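Local coordinates for protein putative pyruvate dehydrogenase (Rhodopseudomonas palustris, PDB 3IC3) that is of unknown function, possibly a pyruvate dehydrogenase, and forms a two-subunit assembly of the DUF5076 family, at residues Leu26-Leu31 with Leu35-Met40; Arg62-Glu67 with Glu77-Met82. All coordinates share one frame; numbering follows the deposited sequence.

This small chain illustrates how a minimal fold can divide its contacts between a sheet and a helix pair. Contact 1 zips the beta hairpin of strands 23-31 and 34-39; contact 2 follows later in the chain, where the end of helix 46-66 meets helix 72-87. Their centres lie about 21 Å apart and their nearest atoms about 11 Å apart, so the two do not touch. Helix 46-66 connects them: L52 and W49 on it pack against L26 and F39 of the hairpin, while its last turns supply Y64 to contact 2. Both contacts also reach the second subunit, which places hairpin and helix pair alike at the dimer interface.

Contact 1: Leu26-Leu31 with Leu35-Met40; sequences LRAFVL and LSIAFM
The two arms of a beta hairpin, strands 23-31 and 34-39, run antiparallel here at 170°, pairing L26 with F39 through to V30 with L35. Two hydrogen-bonded pairs hold the ladder. In one, R27 N donates to A38 O at 3.0 Å, and A38 N returns a straighter bond to R27 O at 2.8 Å. In the other, F29 N reaches S36 O at 2.9 Å and S36 N reaches F29 O at the same distance. The CA-H groups of A28 and I37 between the rungs, and of L26 and L35 beyond them, also lean on these oxygens.

The face carrying L26, A28, V30, L35, I37 and F39 is wholly apolar. A28 CB touches I37 CG1 at 4.0 Å, and the neighbouring L26 and F39 lie side by side, L26 CB 3.9 Å from F39 CD1. With I37 CG1 anti to the carbonyl carbon (chi1 -57°), CG2 sits 3.6 Å above the F39 ring plane, offset toward the rim.

Strand 23-31 also pairs with a strand of the second subunit, continuing the sheet across the interface. The chemistry thus divides by face: one is apolar, while the other ties R27 to E24 and S36 to D15 of that subunit.

Contact 2: Arg62-Glu67 with Glu77-Met82; sequences RSYARE and ERIVEM
The Y64 ring receives R78 CB at its edge, near the ring plane, 4.0 Å from Y64 CE2, while the ends of I79 and M82 (a selenomethionine) approach obliquely. Y70 meets the same ring edge-to-face, and F43 of the second subunit meets it with planes about 20° apart. The R78 guanidinium plane is turned 65° from that of the ring.

These groups belong to a helix-loop-helix unit, in which the end of helix 46-66 and helix 72-87 are steeply inclined, at 117°. Their axes stay 11.0 Å apart at the closest, so contact depends chiefly on the Y64 ring reaching across. Its CG is turned anti to the backbone N (chi1 -167°), and the ring extends toward R78, I79 and M82. The I79 side chain slides past it in the opposite direction, CD1 4.0 Å from Y64 CD2.

The R78 chain is bent at chi2 and chi3, its polar end held by other partners: NH1 hydrogen-bonds the Y70 hydroxyl, and NE forms a long salt bridge with E81 OE1. Y64 OH lies 4.0 Å from R78 NH1, oblique to the guanidinium, so the tyrosine meets this arginine mainly through its carbon edge. On the remaining partner, M82 comes from the opposite direction to Y64, its CE methyl oblique to the ring and 4.1 Å from Y64 CE2.

Contact 1: Leu26-Leu31 with Leu35-Met40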
loop_
_atom_site.group_PDB
_atom_site.type_symbol
_atom_site.label_atom_id
_atom_site.label_comp_id
_atom_site.label_asym_id
_atom_site.label_seq_id
_atom_site.Cartn_x
_atom_site.Cartn_y
_atom_site.Cartn_z
ATOM N N LEU A 26 -6.254 0.758 2.958
ATOM C CA LEU A 26 -5.400 1.855 2.558
ATOM C C LEU A 26 -5.765 2.436 1.225
ATOM O O LEU A 26 -6.298 1.727 0.339
ATOM C CB LEU A 26 -3.944 1.411 2.539
ATOM C CG LEU A 26 -3.324 0.900 1.261
ATOM C CD1 LEU A 26 -1.825 0.801 1.234
ATOM C CD2 LEU A 26 -3.932 -0.465 1.041
ATOM N N ARG A 27 -5.482 3.729 1.104
ATOM C CA ARG A 27 -5.515 4.474 -0.165
ATOM C C ARG A 27 -4.179 5.177 -0.298
ATOM O O ARG A 27 -3.718 5.762 0.667
ATOM C CB ARG A 27 -6.610 5.550 -0.161
ATOM C CG ARG A 27 -7.967 5.051 0.108
ATOM C CD ARG A 27 -9.046 6.133 -0.116
ATOM N NE ARG A 27 -9.211 6.508 -1.498
ATOM C CZ ARG A 27 -10.199 7.281 -1.946
ATOM N NH1 ARG A 27 -11.102 7.784 -1.100
ATOM N NH2 ARG A 27 -10.276 7.569 -3.239
ATOM N N ALA A 28 -3.540 5.097 -1.453
ATOM C CA ALA A 28 -2.258 5.741 -1.658
ATOM C C ALA A 28 -2.298 6.584 -2.913
ATOM O O ALA A 28 -2.780 6.118 -3.940
ATOM C CB ALA A 28 -1.165 4.666 -1.783
ATOM N N PHE A 29 -1.780 7.804 -2.815
ATOM C CA PHE A 29 -1.716 8.744 -3.905
ATOM C C PHE A 29 -0.308 9.210 -4.173
ATOM O O PHE A 29 0.459 9.431 -3.217
ATOM C CB PHE A 29 -2.510 9.987 -3.536
ATOM C CG PHE A 29 -3.997 9.760 -3.508
ATOM C CD1 PHE A 29 -4.605 9.156 -2.424
ATOM C CD2 PHE A 29 -4.769 10.156 -4.583
ATOM C CE1 PHE A 29 -6.023 8.941 -2.431
ATOM C CE2 PHE A 29 -6.153 9.955 -4.585
ATOM C CZ PHE A 29 -6.749 9.330 -3.500
ATOM N N VAL A 30 0.036 9.401 -5.443
ATOM C CA VAL A 30 1.303 10.046 -5.790
ATOM C C VAL A 30 1.041 11.528 -6.098
ATOM O O VAL A 30 0.179 11.875 -6.929
ATOM C CB VAL A 30 2.052 9.302 -6.917
ATOM C CG1 VAL A 30 1.192 9.207 -8.186
ATOM C CG2 VAL A 30 3.398 9.968 -7.217
ATOM N N LEU A 31 1.799 12.383 -5.401
ATOM C CA LEU A 31 1.576 13.828 -5.301
ATOM C C LEU A 31 2.985 14.437 -5.136
ATOM O O LEU A 31 3.726 13.967 -4.313
ATOM C CB LEU A 31 0.779 14.071 -3.998
ATOM C CG LEU A 31 0.478 15.467 -3.462
ATOM C CD1 LEU A 31 -0.647 16.068 -4.215
ATOM C CD2 LEU A 31 0.151 15.444 -1.951
ATOM N N LEU A 35 4.490 10.373 -1.861
ATOM C CA LEU A 35 3.265 9.616 -1.623
ATOM C C LEU A 35 2.497 10.198 -0.430
ATOM O O LEU A 35 3.099 10.684 0.558
ATOM C CB LEU A 35 3.592 8.161 -1.299
ATOM C CG LEU A 35 4.103 7.267 -2.416
ATOM C CD1 LEU A 35 4.565 5.941 -1.814
ATOM C CD2 LEU A 35 2.966 7.043 -3.454
ATOM N N SER A 36 1.175 10.161 -0.532
ATOM C CA SER A 36 0.291 10.490 0.554
ATOM C C SER A 36 -0.602 9.293 0.739
ATOM O O SER A 36 -1.265 8.861 -0.212
ATOM C CB SER A 36 -0.532 11.726 0.243
ATOM O OG SER A 36 -1.416 12.001 1.305
ATOM N N ILE A 37 -0.577 8.723 1.933
ATOM C CA ILE A 37 -1.297 7.462 2.186
ATOM C C ILE A 37 -2.304 7.597 3.328
ATOM O O ILE A 37 -2.033 8.300 4.309
ATOM C CB ILE A 37 -0.318 6.333 2.515
ATOM C CG1 ILE A 37 0.706 6.144 1.410
ATOM C CG2 ILE A 37 -1.063 5.003 2.712
ATOM C CD1 ILE A 37 1.904 5.294 1.933
ATOM N N ALA A 38 -3.473 6.967 3.186
ATOM C CA ALA A 38 -4.505 6.918 4.236
ATOM C C ALA A 38 -4.581 5.458 4.696
ATOM O O ALA A 38 -4.851 4.587 3.874
ATOM C CB ALA A 38 -5.853 7.339 3.681
ATOM N N PHE A 39 -4.362 5.194 5.985
ATOM C CA PHE A 39 -4.533 3.857 6.545
ATOM C C PHE A 39 -5.727 3.754 7.483
ATOM O O PHE A 39 -6.018 4.688 8.238
ATOM C CB PHE A 39 -3.331 3.450 7.372
ATOM C CG PHE A 39 -2.092 3.163 6.580
ATOM C CD1 PHE A 39 -1.977 2.006 5.846
ATOM C CD2 PHE A 39 -1.011 4.030 6.647
ATOM C CE1 PHE A 39 -0.790 1.723 5.147
ATOM C CE2 PHE A 39 0.173 3.739 5.953
ATOM C CZ PHE A 39 0.254 2.599 5.219
HETATM N N MSE A 40 -6.374 2.598 7.469
HETATM C CA MSE A 40 -7.335 2.263 8.505
HETATM C C MSE A 40 -6.674 2.125 9.838
HETATM O O MSE A 40 -5.478 1.855 9.916
HETATM C CB MSE A 40 -8.051 0.946 8.193
HETATM C CG MSE A 40 -7.194 -0.299 8.220
HETATM SE SE MSE A 40 -8.288 -1.880 7.898
HETATM C CE MSE A 40 -6.917 -3.248 8.098
#

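Contact 2: Arg62-Glu67 with Glu77-Met82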
loop_
_atom_site.group_PDB
_atom_site.type_symbol
_atom_site.label_atom_id
_atom_site.label_comp_id
_atom_site.label_asym_id
_atom_site.label_seq_id
_atom_site.Cartn_x
_atom_site.Cartn_y
_atom_site.Cartn_z
ATOM N N ARG A 62 4.903 -7.287 -12.590
ATOM C CA ARG A 62 4.205 -7.607 -13.842
ATOM C C ARG A 62 4.119 -6.379 -14.743
ATOM O O ARG A 62 4.423 -6.444 -15.947
ATOM C CB ARG A 62 2.784 -8.128 -13.564
ATOM C CG ARG A 62 2.728 -9.578 -13.150
ATOM C CD ARG A 62 1.305 -9.994 -12.737
ATOM N NE ARG A 62 0.268 -9.696 -13.731
ATOM C CZ ARG A 62 -0.161 -10.521 -14.687
ATOM N NH1 ARG A 62 -1.129 -10.117 -15.502
ATOM N NH2 ARG A 62 0.358 -11.741 -14.851
ATOM N N SER A 63 3.697 -5.266 -14.159
ATOM C CA SER A 63 3.591 -4.013 -14.892
ATOM C C SER A 63 4.932 -3.477 -15.344
ATOM O O SER A 63 5.044 -2.932 -16.436
ATOM C CB SER A 63 2.897 -2.957 -14.053
ATOM O OG SER A 63 1.640 -3.438 -13.643
ATOM N N TYR A 64 5.951 -3.626 -14.508
ATOM C CA TYR A 64 7.298 -3.185 -14.852
ATOM C C TYR A 64 7.839 -3.997 -16.034
ATOM O O TYR A 64 8.479 -3.448 -16.941
ATOM C CB TYR A 64 8.211 -3.365 -13.637
ATOM C CG TYR A 64 9.566 -2.705 -13.676
ATOM C CD1 TYR A 64 9.917 -1.765 -14.653
ATOM C CD2 TYR A 64 10.490 -2.984 -12.683
ATOM C CE1 TYR A 64 11.172 -1.159 -14.646
ATOM C CE2 TYR A 64 11.731 -2.386 -12.665
ATOM C CZ TYR A 64 12.066 -1.474 -13.638
ATOM O OH TYR A 64 13.304 -0.895 -13.585
ATOM N N ALA A 65 7.600 -5.305 -15.995
ATOM C CA ALA A 65 8.064 -6.200 -17.064
ATOM C C ALA A 65 7.379 -5.870 -18.400
ATOM O O ALA A 65 7.996 -5.999 -19.457
ATOM C CB ALA A 65 7.843 -7.665 -16.677
ATOM N N ARG A 66 6.105 -5.482 -18.340
ATOM C CA ARG A 66 5.382 -4.982 -19.511
ATOM C C ARG A 66 6.118 -3.812 -20.139
ATOM O O ARG A 66 6.418 -3.815 -21.332
ATOM C CB ARG A 66 3.996 -4.480 -19.123
ATOM C CG ARG A 66 2.895 -5.499 -19.087
ATOM C CD ARG A 66 1.560 -4.785 -19.317
ATOM N NE ARG A 66 1.634 -3.397 -18.864
ATOM C CZ ARG A 66 1.095 -2.945 -17.737
ATOM N NH1 ARG A 66 1.229 -1.670 -17.399
ATOM N NH2 ARG A 66 0.425 -3.769 -16.944
ATOM N N GLU A 67 6.437 -2.829 -19.306
ATOM C CA GLU A 67 6.947 -1.535 -19.755
ATOM C C GLU A 67 8.477 -1.479 -19.847
ATOM O O GLU A 67 9.054 -0.394 -19.824
ATOM C CB GLU A 67 6.450 -0.430 -18.805
ATOM C CG GLU A 67 4.926 -0.408 -18.536
ATOM C CD GLU A 67 4.076 -0.051 -19.754
ATOM O OE1 GLU A 67 4.625 0.423 -20.773
ATOM O OE2 GLU A 67 2.838 -0.239 -19.693
ATOM N N GLU A 77 12.990 -8.737 -8.846
ATOM C CA GLU A 77 14.287 -8.547 -8.173
ATOM C C GLU A 77 14.666 -7.068 -8.029
ATOM O O GLU A 77 15.115 -6.630 -6.960
ATOM C CB GLU A 77 15.402 -9.313 -8.917
ATOM C CG GLU A 77 16.828 -8.923 -8.509
ATOM C CD GLU A 77 17.210 -9.307 -7.076
ATOM O OE1 GLU A 77 16.483 -10.124 -6.464
ATOM O OE2 GLU A 77 18.277 -8.817 -6.570
ATOM N N ARG A 78 14.492 -6.309 -9.103
ATOM C CA ARG A 78 14.790 -4.892 -9.122
ATOM C C ARG A 78 13.942 -4.114 -8.114
ATOM O O ARG A 78 14.451 -3.267 -7.368
ATOM C CB ARG A 78 14.565 -4.311 -10.525
ATOM C CG ARG A 78 15.544 -4.736 -11.589
ATOM C CD ARG A 78 16.957 -4.231 -11.345
ATOM N NE ARG A 78 17.025 -2.984 -10.586
ATOM C CZ ARG A 78 17.106 -1.754 -11.100
ATOM N NH1 ARG A 78 17.098 -1.516 -12.430
ATOM N NH2 ARG A 78 17.177 -0.741 -10.258
ATOM N N ILE A 79 12.652 -4.405 -8.097
ATOM C CA ILE A 79 11.745 -3.778 -7.127
ATOM C C ILE A 79 12.155 -4.092 -5.677
ATOM O O ILE A 79 12.220 -3.166 -4.846
ATOM C CB ILE A 79 10.274 -4.138 -7.394
ATOM C CG1 ILE A 79 9.802 -3.396 -8.656
ATOM C CG2 ILE A 79 9.386 -3.774 -6.170
ATOM C CD1 ILE A 79 8.559 -3.943 -9.267
ATOM N N VAL A 80 12.487 -5.346 -5.396
ATOM C CA VAL A 80 12.956 -5.737 -4.070
ATOM C C VAL A 80 14.261 -5.012 -3.703
ATOM O O VAL A 80 14.420 -4.580 -2.569
ATOM C CB VAL A 80 13.092 -7.255 -3.907
ATOM C CG1 VAL A 80 13.715 -7.586 -2.540
ATOM C CG2 VAL A 80 11.701 -7.940 -4.053
ATOM N N GLU A 81 15.195 -4.874 -4.661
ATOM C CA GLU A 81 16.416 -4.084 -4.432
ATOM C C GLU A 81 16.114 -2.634 -4.062
ATOM O O GLU A 81 16.702 -2.073 -3.127
ATOM C CB GLU A 81 17.330 -4.109 -5.670
ATOM C CG GLU A 81 17.944 -5.475 -5.933
ATOM C CD GLU A 81 18.625 -5.595 -7.307
ATOM O OE1 GLU A 81 18.745 -4.603 -8.058
ATOM O OE2 GLU A 81 19.054 -6.716 -7.615
HETATM N N MSE A 82 15.180 -2.020 -4.777
HETATM C CA MSE A 82 14.801 -0.648 -4.478
HETATM C C MSE A 82 14.113 -0.515 -3.121
HETATM O O MSE A 82 14.393 0.421 -2.368
HETATM C CB MSE A 82 13.927 -0.079 -5.587
HETATM C CG MSE A 82 14.714 0.222 -6.844
HETATM SE SE MSE A 82 13.560 0.813 -8.287
HETATM C CE MSE A 82 13.487 -0.844 -9.275
#